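Local atomic coordinates of diaminopimelate decarboxylase (Helicobacter pylori, PDB entry 2QGH), a protein that catalyses the pyridoxal phosphate-dependent decarboxylation of meso-diaminopimelate to L-lysine, the final step of bacterial lysine biosynthesis. Residues G346-E350 with Y386-P390. Residues are numbered along the deposited sequence; the frame is centred on the assembly and turned at random.
Sequences GPVCE and YNSRP. With LYS (lysine), chain C.
Glu350 OE2 accepts two bonds at once. The hydroxyl of Tyr386 donates to it, OH to OE2 2.6 Å, arriving almost in line with the carboxylate C-O bond, and the amino nitrogen N of the bound lysine donates to OE2 of Glu350 at 2.5 Å. Seen from the tyrosine, OE2 sits at the ring edge, close to its plane, while the carboxylate is turned 60° from that plane. With chi1 of Tyr386 at -175°, CG beside the carbonyl carbon, the ring reaches across to the carboxylate. OE1 shares a hydrogen bond with the hydroxyl of Tyr322 of the second subunit, which is also hydrogen-bonded to the bound lysine, so both carboxylate oxygens are gripped, which fixes how the group is turned toward the ligand. The aliphatic part of Glu350 also flanks the ligand, CG to CG of the lysine 3.4 Å.

Next to this, SG of Cys349 lies obliquely to the Tyr386 ring, 5.4 Å from its centroid, and Cys349 also touches the pyridoxal phosphate. Behind it, the side chain of Asn387 crosses Val348 at roughly a right angle, and CG1 of Val348 meets CD of Arg389 at 4.1 Å. Arg389 itself is tied by a salt bridge to Asp315. Two loops of the beta domain thus build one wall of an active site at the dimer interface, where Lys66, Arg282, Arg318 and Tyr322 of the second subunit also contribute, as in fold-type III decarboxylases.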
loop_
_atom_site.group_PDB
_atom_site.type_symbol
_atom_site.label_atom_id
_atom_site.label_comp_id
_atom_site.label_asym_id
_atom_site.label_seq_id
_atom_site.Cartn_x
_atom_site.Cartn_y
_atom_site.Cartn_z
ATOM N N GLY A 346 8.196 -7.880 9.925
ATOM C CA GLY A 346 8.374 -8.504 8.629
ATOM C C GLY A 346 9.749 -8.235 8.039
ATOM O O GLY A 346 10.622 -7.679 8.708
ATOM N N PRO A 347 9.972 -8.609 6.774
ATOM C CA PRO A 347 11.275 -8.387 6.149
ATOM C C PRO A 347 11.508 -7.043 5.471
ATOM O O PRO A 347 12.629 -6.769 5.053
ATOM C CB PRO A 347 11.373 -9.526 5.124
ATOM C CG PRO A 347 10.314 -10.509 5.545
ATOM C CD PRO A 347 9.212 -9.614 6.019
ATOM N N VAL A 348 10.490 -6.197 5.357
ATOM C CA VAL A 348 10.717 -4.951 4.638
ATOM C C VAL A 348 11.501 -3.895 5.404
ATOM O O VAL A 348 11.351 -3.719 6.611
ATOM C CB VAL A 348 9.390 -4.390 4.030
ATOM C CG1 VAL A 348 8.405 -5.545 3.794
ATOM C CG2 VAL A 348 8.802 -3.313 4.878
ATOM N N CYS A 349 12.378 -3.229 4.659
ATOM C CA CYS A 349 13.299 -2.203 5.140
ATOM C C CYS A 349 12.788 -1.005 5.942
ATOM O O CYS A 349 13.574 -0.124 6.281
ATOM C CB CYS A 349 14.095 -1.688 3.938
ATOM S SG CYS A 349 13.039 -1.233 2.529
ATOM N N GLU A 350 11.499 -0.970 6.261
ATOM C CA GLU A 350 10.916 0.151 7.004
ATOM C C GLU A 350 10.499 -0.153 8.428
ATOM O O GLU A 350 10.099 -1.273 8.735
ATOM C CB GLU A 350 9.689 0.663 6.284
ATOM C CG GLU A 350 9.940 1.813 5.400
ATOM C CD GLU A 350 8.748 2.091 4.540
ATOM O OE1 GLU A 350 7.672 2.398 5.096
ATOM O OE2 GLU A 350 8.893 1.987 3.309
ATOM N N TYR A 386 5.896 -4.002 -2.980
ATOM C CA TYR A 386 6.980 -3.218 -2.410
ATOM C C TYR A 386 8.170 -4.113 -1.997
ATOM O O TYR A 386 7.980 -5.202 -1.450
ATOM C CB TYR A 386 6.436 -2.427 -1.217
ATOM C CG TYR A 386 7.415 -1.464 -0.582
ATOM C CD1 TYR A 386 8.229 -0.648 -1.369
ATOM C CD2 TYR A 386 7.508 -1.354 0.811
ATOM C CE1 TYR A 386 9.116 0.255 -0.783
ATOM C CE2 TYR A 386 8.382 -0.454 1.405
ATOM C CZ TYR A 386 9.188 0.347 0.600
ATOM O OH TYR A 386 10.074 1.229 1.175
ATOM N N ASN A 387 9.387 -3.632 -2.262
ATOM C CA ASN A 387 10.619 -4.369 -1.968
ATOM C C ASN A 387 10.715 -5.527 -2.967
ATOM O O ASN A 387 11.474 -6.475 -2.769
ATOM C CB ASN A 387 10.614 -4.921 -0.527
ATOM C CG ASN A 387 10.936 -3.855 0.530
ATOM O OD1 ASN A 387 10.684 -2.653 0.340
ATOM N ND2 ASN A 387 11.483 -4.303 1.664
ATOM N N SER A 388 9.948 -5.437 -4.050
ATOM C CA SER A 388 9.937 -6.492 -5.061
ATOM C C SER A 388 9.631 -7.853 -4.436
ATOM O O SER A 388 10.415 -8.793 -4.557
ATOM C CB SER A 388 11.277 -6.563 -5.793
ATOM O OG SER A 388 11.423 -5.490 -6.695
ATOM N N ARG A 389 8.489 -7.935 -3.757
ATOM C CA ARG A 389 8.032 -9.167 -3.124
ATOM C C ARG A 389 6.743 -9.538 -3.861
ATOM O O ARG A 389 5.788 -8.768 -3.883
ATOM C CB ARG A 389 7.752 -8.939 -1.622
ATOM C CG ARG A 389 8.970 -8.480 -0.792
ATOM C CD ARG A 389 8.642 -8.235 0.694
ATOM N NE ARG A 389 8.570 -9.481 1.465
ATOM C CZ ARG A 389 7.444 -10.113 1.771
ATOM N NH1 ARG A 389 6.287 -9.617 1.381
ATOM N NH2 ARG A 389 7.473 -11.247 2.446
ATOM N N PRO A 390 6.700 -10.723 -4.485
ATOM C CA PRO A 390 5.492 -11.130 -5.216
ATOM C C PRO A 390 4.249 -11.259 -4.319
ATOM O O PRO A 390 4.364 -11.575 -3.130
ATOM C CB PRO A 390 5.898 -12.472 -5.830
ATOM C CG PRO A 390 7.402 -12.358 -5.956
ATOM C CD PRO A 390 7.774 -11.718 -4.644
HETATM N N LYS C . 8.907 4.179 2.034
HETATM C CA LYS C . 9.424 5.358 2.797
HETATM C C LYS C . 8.916 6.659 2.174
HETATM O O LYS C . 8.000 6.568 1.331
HETATM C CB LYS C . 10.963 5.336 2.815
HETATM C CG LYS C . 11.536 4.154 3.582
HETATM C CD LYS C . 13.010 3.931 3.299
HETATM C CE LYS C . 13.522 2.745 4.115
HETATM N NZ LYS C . 14.925 2.317 3.793
HETATM O OXT LYS C . 9.428 7.744 2.528
#